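Long-range contacts in structural protein VP1 (Trichodysplasia spinulosa-associated polyomavirus, PDB 4U60), which forms the pentameric building block of the viral capsid and binds sialylated glycolipid glycans such as the GM1 oligosaccharide: residues C[67-78]-C[237-247]; C[89-97]-C[224-235]. All blocks are in the same frame, centred on the assembly; numbering follows the deposited sequence.

Contact 1: C[67-78]-C[237-247]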
# COMPACT_ATOMS: atom_id res chain seq x y z
N THR C 67 -17.67 -2.36 -22.19
CA THR C 67 -18.83 -3.11 -21.74
C THR C 67 -18.36 -4.35 -20.98
O THR C 67 -17.17 -4.70 -21.01
CB THR C 67 -19.73 -3.54 -22.92
OG1 THR C 67 -18.94 -4.19 -23.92
CG2 THR C 67 -20.42 -2.34 -23.52
N TYR C 68 -19.27 -4.96 -20.25
CA TYR C 68 -18.96 -6.22 -19.55
C TYR C 68 -18.79 -7.38 -20.52
O TYR C 68 -19.52 -7.52 -21.52
CB TYR C 68 -20.02 -6.57 -18.52
CG TYR C 68 -20.09 -5.59 -17.36
CD1 TYR C 68 -19.12 -5.64 -16.37
CD2 TYR C 68 -21.06 -4.62 -17.29
CE1 TYR C 68 -19.17 -4.77 -15.29
CE2 TYR C 68 -21.11 -3.73 -16.23
CZ TYR C 68 -20.14 -3.79 -15.24
OH TYR C 68 -20.16 -2.91 -14.18
N SER C 69 -17.80 -8.23 -20.23
CA SER C 69 -17.72 -9.53 -20.84
C SER C 69 -18.58 -10.49 -20.04
O SER C 69 -18.64 -10.41 -18.82
CB SER C 69 -16.29 -10.03 -20.82
OG SER C 69 -15.44 -9.14 -21.53
N THR C 70 -19.22 -11.44 -20.71
CA THR C 70 -20.00 -12.44 -20.00
C THR C 70 -20.25 -13.68 -20.88
O THR C 70 -20.24 -13.62 -22.11
CB THR C 70 -21.35 -11.86 -19.51
OG1 THR C 70 -21.94 -12.73 -18.53
CG2 THR C 70 -22.33 -11.65 -20.65
N ALA C 71 -20.44 -14.80 -20.19
CA ALA C 71 -20.80 -16.06 -20.84
C ALA C 71 -21.64 -16.90 -19.90
O ALA C 71 -21.49 -16.82 -18.67
CB ALA C 71 -19.56 -16.85 -21.24
N ARG C 72 -22.54 -17.68 -20.49
CA ARG C 72 -23.23 -18.75 -19.80
C ARG C 72 -22.61 -20.04 -20.30
O ARG C 72 -22.61 -20.30 -21.52
CB ARG C 72 -24.72 -18.75 -20.13
CG ARG C 72 -25.47 -19.91 -19.50
CD ARG C 72 -26.90 -19.99 -20.03
NE ARG C 72 -27.64 -21.03 -19.35
CZ ARG C 72 -27.53 -22.33 -19.61
NH1 ARG C 72 -26.72 -22.76 -20.57
NH2 ARG C 72 -28.27 -23.20 -18.92
N ILE C 73 -22.11 -20.85 -19.38
CA ILE C 73 -21.54 -22.14 -19.74
C ILE C 73 -22.53 -23.25 -19.40
O ILE C 73 -23.04 -23.31 -18.28
CB ILE C 73 -20.21 -22.41 -19.00
CG1 ILE C 73 -19.20 -21.28 -19.22
CG2 ILE C 73 -19.64 -23.77 -19.41
CD1 ILE C 73 -18.83 -20.97 -20.64
N ASN C 74 -22.78 -24.12 -20.36
CA ASN C 74 -23.64 -25.28 -20.17
C ASN C 74 -22.94 -26.34 -19.38
O ASN C 74 -21.87 -26.80 -19.78
CB ASN C 74 -24.01 -25.89 -21.52
CG ASN C 74 -24.91 -24.99 -22.31
OD1 ASN C 74 -26.00 -24.65 -21.84
ND2 ASN C 74 -24.48 -24.60 -23.49
N LEU C 75 -23.54 -26.75 -18.28
CA LEU C 75 -22.99 -27.78 -17.44
C LEU C 75 -23.63 -29.12 -17.77
O LEU C 75 -24.71 -29.18 -18.39
CB LEU C 75 -23.22 -27.46 -15.97
CG LEU C 75 -22.63 -26.12 -15.52
CD1 LEU C 75 -23.05 -25.82 -14.09
CD2 LEU C 75 -21.12 -26.08 -15.67
N PRO C 76 -22.98 -30.22 -17.36
CA PRO C 76 -23.56 -31.52 -17.63
C PRO C 76 -24.96 -31.66 -17.03
O PRO C 76 -25.17 -31.30 -15.86
CB PRO C 76 -22.59 -32.47 -16.93
CG PRO C 76 -21.29 -31.75 -16.96
CD PRO C 76 -21.66 -30.32 -16.73
N MET C 77 -25.89 -32.14 -17.84
CA MET C 77 -27.27 -32.25 -17.42
C MET C 77 -27.40 -33.29 -16.31
O MET C 77 -26.95 -34.42 -16.47
CB MET C 77 -28.14 -32.63 -18.61
CG MET C 77 -29.61 -32.32 -18.40
SD MET C 77 -30.56 -33.70 -18.96
CE MET C 77 -30.27 -34.89 -17.66
N LEU C 78 -28.05 -32.90 -15.22
CA LEU C 78 -28.13 -33.71 -13.99
C LEU C 78 -29.45 -34.47 -13.79
O LEU C 78 -29.46 -35.56 -13.22
CB LEU C 78 -27.93 -32.80 -12.78
CG LEU C 78 -26.53 -32.20 -12.62
CD1 LEU C 78 -26.51 -31.14 -11.53
CD2 LEU C 78 -25.53 -33.31 -12.33
N CYS C 237 -26.29 -23.64 -9.72
CA CYS C 237 -26.43 -23.37 -11.14
C CYS C 237 -27.79 -23.75 -11.69
O CYS C 237 -28.05 -24.92 -12.05
CB CYS C 237 -25.30 -24.07 -11.89
SG CYS C 237 -23.70 -23.33 -11.47
N LYS C 238 -28.67 -22.75 -11.76
CA LYS C 238 -30.04 -22.93 -12.19
C LYS C 238 -30.09 -23.33 -13.65
O LYS C 238 -29.39 -22.74 -14.49
CB LYS C 238 -30.83 -21.66 -11.93
CG LYS C 238 -30.99 -21.35 -10.45
CD LYS C 238 -31.68 -20.01 -10.22
CE LYS C 238 -31.89 -19.76 -8.73
NZ LYS C 238 -32.55 -18.45 -8.47
N GLY C 239 -30.87 -24.35 -13.95
CA GLY C 239 -30.95 -24.89 -15.30
C GLY C 239 -29.63 -25.39 -15.85
O GLY C 239 -29.41 -25.38 -17.06
N ASP C 240 -28.73 -25.82 -14.96
CA ASP C 240 -27.39 -26.27 -15.33
C ASP C 240 -26.60 -25.24 -16.15
O ASP C 240 -25.86 -25.60 -17.06
CB ASP C 240 -27.49 -27.60 -16.09
CG ASP C 240 -28.19 -28.68 -15.29
OD1 ASP C 240 -28.13 -28.62 -14.03
OD2 ASP C 240 -28.83 -29.57 -15.90
N GLY C 241 -26.71 -23.96 -15.78
CA GLY C 241 -25.94 -22.90 -16.43
C GLY C 241 -25.05 -22.23 -15.41
O GLY C 241 -25.50 -21.91 -14.32
N LEU C 242 -23.79 -22.03 -15.78
CA LEU C 242 -22.82 -21.30 -14.96
C LEU C 242 -22.57 -19.97 -15.63
O LEU C 242 -22.27 -19.92 -16.82
CB LEU C 242 -21.52 -22.10 -14.89
CG LEU C 242 -20.32 -21.46 -14.21
CD1 LEU C 242 -20.63 -21.21 -12.74
CD2 LEU C 242 -19.11 -22.36 -14.38
N TYR C 243 -22.64 -18.90 -14.86
CA TYR C 243 -22.52 -17.56 -15.41
C TYR C 243 -21.24 -16.90 -14.91
O TYR C 243 -21.02 -16.81 -13.70
CB TYR C 243 -23.77 -16.76 -15.02
CG TYR C 243 -25.05 -17.40 -15.53
CD1 TYR C 243 -25.57 -18.55 -14.95
CD2 TYR C 243 -25.73 -16.85 -16.60
CE1 TYR C 243 -26.73 -19.13 -15.42
CE2 TYR C 243 -26.89 -17.41 -17.08
CZ TYR C 243 -27.39 -18.54 -16.48
OH TYR C 243 -28.54 -19.08 -16.97
N VAL C 244 -20.44 -16.43 -15.87
CA VAL C 244 -19.15 -15.82 -15.59
C VAL C 244 -19.11 -14.47 -16.27
O VAL C 244 -19.46 -14.37 -17.46
CB VAL C 244 -18.00 -16.72 -16.11
CG1 VAL C 244 -16.66 -16.11 -15.78
CG2 VAL C 244 -18.13 -18.12 -15.52
N SER C 245 -18.66 -13.45 -15.54
CA SER C 245 -18.66 -12.10 -16.07
C SER C 245 -17.42 -11.37 -15.61
O SER C 245 -16.91 -11.67 -14.53
CB SER C 245 -19.89 -11.33 -15.58
OG SER C 245 -21.10 -12.06 -15.82
N CYS C 246 -16.98 -10.38 -16.38
CA CYS C 246 -15.79 -9.63 -15.97
C CYS C 246 -15.58 -8.37 -16.77
O CYS C 246 -16.26 -8.13 -17.77
CB CYS C 246 -14.54 -10.52 -16.05
SG CYS C 246 -14.11 -11.10 -17.71
N CYS C 247 -14.64 -7.55 -16.29
CA CYS C 247 -14.14 -6.42 -17.05
C CYS C 247 -12.76 -6.11 -16.50
O CYS C 247 -12.58 -6.04 -15.29
CB CYS C 247 -15.06 -5.21 -16.95
SG CYS C 247 -14.57 -3.83 -18.01
O HOH W 1 -29.56 -21.74 -17.06
O HOH W 2 -30.98 -31.05 -15.29
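I73 and L242 form a hydrogen-bonded pair of an antiparallel strand pairing, 69-74 with 241-247, whose axes run at 158° and approach to 4.5 Å. The ladder rests on reciprocal backbone bonds at S69/C246, A71/V244 and I73/L242; its shortest rung is I73 N to L242 O, 2.7 Å. One further bond, L75 N to D240 O, carries the pairing past the end of strand 69-74.

On the face bearing T70, R72, Y243 and S245, the R72 chain leaves with CG anti to the backbone N (chi1 176°) and stays extended to NE. Y243 has two conformers; in the one described here, R72 CG lies over the outer part of one face of the phenol ring, 4.1 Å from its centroid, a CH-pi contact. The guanidinium stands almost perpendicular to that ring (89°) and covers G241, whose CA lies 3.4 Å from R72 NH2. Water 1 takes a hydrogen bond from R72 NH2 and donates one to K238 O, while also bonding Y243 OH of this conformer. Farther along, the hydroxyls T70 OG1 and S245 OG share a hydrogen bond of 2.9 Å.

Apolar packing is concentrated at L75: its CD1 branch reaches C237 CB at 3.6 Å, and CD2 touches L242 CB. Beyond it, D240 OD2 accepts a weak bond from L78 N and a firmer one from water 2.

This pairing belongs to the jelly-roll of VP1. Strand 241-254 continues the sheet to 129-136 and 260-279; A71 and I73 pack on L29 and I25 of strand 12-29, while L242 and V244 lie against I271 of strand 260-279.

Contact 2: C[89-97]-C[224-235]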
# COMPACT_ATOMS: atom_id res chain seq x y z
N MET C 89 -28.14 -30.13 -8.26
CA MET C 89 -27.64 -28.92 -8.91
C MET C 89 -26.12 -28.88 -8.77
O MET C 89 -25.57 -29.42 -7.82
CB MET C 89 -28.22 -27.68 -8.25
CG MET C 89 -29.73 -27.59 -8.32
SD MET C 89 -30.35 -26.02 -7.67
CE MET C 89 -29.96 -24.93 -9.02
N TRP C 90 -25.46 -28.26 -9.75
CA TRP C 90 -24.03 -27.97 -9.65
C TRP C 90 -23.85 -26.77 -8.75
O TRP C 90 -24.53 -25.76 -8.91
CB TRP C 90 -23.41 -27.68 -11.02
CG TRP C 90 -23.31 -28.89 -11.88
CD1 TRP C 90 -24.04 -29.18 -12.99
CD2 TRP C 90 -22.42 -30.00 -11.69
NE1 TRP C 90 -23.66 -30.40 -13.51
CE2 TRP C 90 -22.67 -30.92 -12.72
CE3 TRP C 90 -21.43 -30.29 -10.74
CZ2 TRP C 90 -21.95 -32.12 -12.84
CZ3 TRP C 90 -20.73 -31.47 -10.86
CH2 TRP C 90 -21.00 -32.38 -11.90
N GLU C 91 -22.94 -26.90 -7.79
CA GLU C 91 -22.62 -25.83 -6.85
C GLU C 91 -21.18 -25.40 -7.13
O GLU C 91 -20.29 -26.22 -7.11
CB GLU C 91 -22.72 -26.39 -5.44
CG GLU C 91 -22.38 -25.43 -4.32
CD GLU C 91 -22.37 -26.10 -2.97
OE1 GLU C 91 -22.58 -27.33 -2.91
OE2 GLU C 91 -22.15 -25.39 -1.96
N ALA C 92 -20.99 -24.11 -7.41
CA ALA C 92 -19.65 -23.57 -7.67
C ALA C 92 -18.94 -23.38 -6.33
O ALA C 92 -19.39 -22.65 -5.48
CB ALA C 92 -19.75 -22.25 -8.41
N VAL C 93 -17.82 -24.08 -6.15
CA VAL C 93 -17.11 -24.14 -4.88
C VAL C 93 -15.98 -23.10 -4.81
O VAL C 93 -15.78 -22.47 -3.79
CB VAL C 93 -16.48 -25.53 -4.69
CG1 VAL C 93 -15.67 -25.59 -3.39
CG2 VAL C 93 -17.54 -26.62 -4.72
N SER C 94 -15.27 -22.95 -5.91
CA SER C 94 -14.09 -22.08 -5.95
C SER C 94 -13.73 -21.74 -7.37
O SER C 94 -14.12 -22.44 -8.31
CB SER C 94 -12.90 -22.79 -5.27
OG SER C 94 -12.54 -24.00 -5.94
N VAL C 95 -12.94 -20.67 -7.51
CA VAL C 95 -12.45 -20.25 -8.82
C VAL C 95 -10.99 -19.82 -8.70
O VAL C 95 -10.62 -19.15 -7.73
CB VAL C 95 -13.30 -19.12 -9.44
CG1 VAL C 95 -13.37 -17.90 -8.52
CG2 VAL C 95 -12.78 -18.75 -10.82
N LYS C 96 -10.19 -20.21 -9.68
CA LYS C 96 -8.86 -19.64 -9.89
C LYS C 96 -9.01 -18.75 -11.11
O LYS C 96 -9.39 -19.21 -12.18
CB LYS C 96 -7.82 -20.74 -10.13
CG LYS C 96 -7.73 -21.75 -9.00
CD LYS C 96 -6.65 -22.80 -9.22
CE LYS C 96 -5.25 -22.28 -8.97
NZ LYS C 96 -4.20 -23.24 -9.38
N THR C 97 -8.73 -17.47 -10.97
CA THR C 97 -8.88 -16.55 -12.09
C THR C 97 -7.65 -15.65 -12.19
O THR C 97 -7.08 -15.28 -11.15
CB THR C 97 -10.20 -15.74 -11.96
OG1 THR C 97 -10.36 -14.83 -13.05
CG2 THR C 97 -10.27 -14.96 -10.64
N THR C 224 -6.54 -19.46 -5.13
CA THR C 224 -7.90 -20.01 -5.24
C THR C 224 -8.84 -19.09 -4.47
O THR C 224 -8.57 -18.75 -3.31
CB THR C 224 -7.93 -21.43 -4.68
OG1 THR C 224 -7.12 -22.28 -5.50
CG2 THR C 224 -9.36 -21.99 -4.66
N THR C 225 -9.92 -18.66 -5.11
CA THR C 225 -10.94 -17.83 -4.46
C THR C 225 -12.12 -18.74 -4.09
O THR C 225 -12.70 -19.36 -4.96
CB THR C 225 -11.43 -16.74 -5.42
OG1 THR C 225 -10.31 -15.94 -5.86
CG2 THR C 225 -12.48 -15.88 -4.75
N VAL C 226 -12.43 -18.84 -2.81
CA VAL C 226 -13.53 -19.66 -2.32
C VAL C 226 -14.84 -18.93 -2.61
O VAL C 226 -15.00 -17.76 -2.27
CB VAL C 226 -13.36 -19.94 -0.82
CG1 VAL C 226 -14.58 -20.68 -0.27
CG2 VAL C 226 -12.09 -20.74 -0.56
N LEU C 227 -15.77 -19.63 -3.26
CA LEU C 227 -17.09 -19.08 -3.62
C LEU C 227 -18.20 -19.46 -2.63
O LEU C 227 -19.34 -19.00 -2.76
CB LEU C 227 -17.46 -19.52 -5.04
CG LEU C 227 -16.53 -19.02 -6.16
CD1 LEU C 227 -16.86 -19.76 -7.45
CD2 LEU C 227 -16.66 -17.52 -6.36
N LEU C 228 -17.88 -20.31 -1.67
CA LEU C 228 -18.84 -20.67 -0.62
C LEU C 228 -19.20 -19.45 0.23
O LEU C 228 -18.35 -18.62 0.55
CB LEU C 228 -18.25 -21.75 0.27
CG LEU C 228 -17.84 -23.06 -0.44
CD1 LEU C 228 -17.42 -24.09 0.60
CD2 LEU C 228 -18.95 -23.62 -1.31
N ASP C 229 -20.46 -19.33 0.60
CA ASP C 229 -20.86 -18.24 1.49
C ASP C 229 -20.61 -18.60 2.95
O ASP C 229 -20.00 -19.64 3.25
CB ASP C 229 -22.31 -17.83 1.21
CG ASP C 229 -23.34 -18.89 1.61
OD1 ASP C 229 -23.04 -19.84 2.35
OD2 ASP C 229 -24.49 -18.74 1.14
N GLU C 230 -21.10 -17.76 3.86
CA GLU C 230 -20.92 -17.97 5.31
C GLU C 230 -21.58 -19.24 5.84
O GLU C 230 -21.20 -19.75 6.89
CB GLU C 230 -21.39 -16.74 6.12
CG GLU C 230 -22.83 -16.29 5.88
CD GLU C 230 -22.94 -15.17 4.86
OE1 GLU C 230 -22.45 -15.36 3.72
OE2 GLU C 230 -23.51 -14.10 5.18
N ASN C 231 -22.57 -19.76 5.11
CA ASN C 231 -23.21 -21.02 5.47
C ASN C 231 -22.62 -22.22 4.73
O ASN C 231 -23.17 -23.30 4.79
CB ASN C 231 -24.72 -20.95 5.18
CG ASN C 231 -25.39 -19.79 5.91
OD1 ASN C 231 -25.24 -19.65 7.12
ND2 ASN C 231 -26.11 -18.96 5.17
N GLY C 232 -21.52 -22.03 4.01
CA GLY C 232 -20.87 -23.12 3.30
C GLY C 232 -21.51 -23.50 1.98
O GLY C 232 -21.27 -24.61 1.47
N VAL C 233 -22.28 -22.59 1.40
CA VAL C 233 -22.99 -22.87 0.15
C VAL C 233 -22.49 -21.97 -0.97
O VAL C 233 -22.46 -20.76 -0.79
CB VAL C 233 -24.52 -22.67 0.30
CG1 VAL C 233 -25.23 -23.11 -0.97
CG2 VAL C 233 -25.04 -23.46 1.50
N GLY C 234 -22.12 -22.56 -2.10
CA GLY C 234 -21.67 -21.83 -3.27
C GLY C 234 -22.85 -21.48 -4.17
O GLY C 234 -23.97 -21.96 -3.94
N PRO C 235 -22.61 -20.69 -5.23
CA PRO C 235 -23.66 -20.45 -6.22
C PRO C 235 -24.22 -21.77 -6.77
O PRO C 235 -23.46 -22.69 -7.06
CB PRO C 235 -22.93 -19.67 -7.31
CG PRO C 235 -21.82 -18.96 -6.59
CD PRO C 235 -21.36 -19.97 -5.57
O HOH W 3 -8.28 -16.63 -7.99
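E91 and G234 join strand 89-97 to the returning arm of 224-235, within the jelly-roll of VP1. The outgoing arm forms a short antiparallel pairing with the same strand, in which V95/T225 is a hydrogen-bonded pair and S94/V226 a non-hydrogen-bonded one.

Backbone bonds hold both arms. V95 and T225 exchange two, the shorter being T225 N to V95 O at 2.8 Å; L227 N then reaches V93 O from 40° above the carbonyl plane. That oblique approach falls where V93 and S94 both face L272 of strand 260-279, a classic beta bulge. On the returning arm, A92 N donates to P235 O, 2.9 Å.

The polar side-chain contact comes from E91: a first torsion of 178° turns CG away from the backbone N, and the straight chain carries the carboxylate out to G234. Its OE2 uses the anti lone pair to accept from G234 N at 2.8 Å, with a nearly straight N-H...O angle of 172°. The other oxygen, OE1, forms salt bridges with R274 and R276, which probably stabilise the carboxylate as an anion.

Apolar contacts join both arms to the strand. A92 CB is touched by L227 CD1 at 3.9 Å and by P235 CD, which comes closer still to A92 O, 3.3 Å; that oxygen is buried here without a polar partner. L227 CD2 approaches V95 CG1. V95 and T225 project from the same face of the sheet, CG1 of V95 running alongside T225 with 3.8 Å to CB.

The intervening excursion folds on itself as a type I turn, D229 to G232, with an Asx turn at its start. D229 OD1 accepts from N231 N at 2.8 Å and from V233 N at 3.0 Å, and these two donors approach from opposite faces of the carboxylate plane.

From the N terminus, segment 67-78 comes first and 89-97 follows it; the chain then travels through strands 129-136 and 201-208, among others, before returning as 224-235 and 237-247. Contact 2 therefore closes a loop with 126 intervening residues, nested inside the loop of 158 closed by contact 1, and the two do not cross. Their centres lie about 14 Å apart, and W90 bridges them: its O probably accepts from C237 N, its NE1 probably donates to P76 O, and its indole packs on L75 and L78. Contact 1 ties strand 69-74 to 241-254 and contact 2 ties 225-226 to 86-99; strands 241-254 and 86-99 both pair with 260-279 in one sheet.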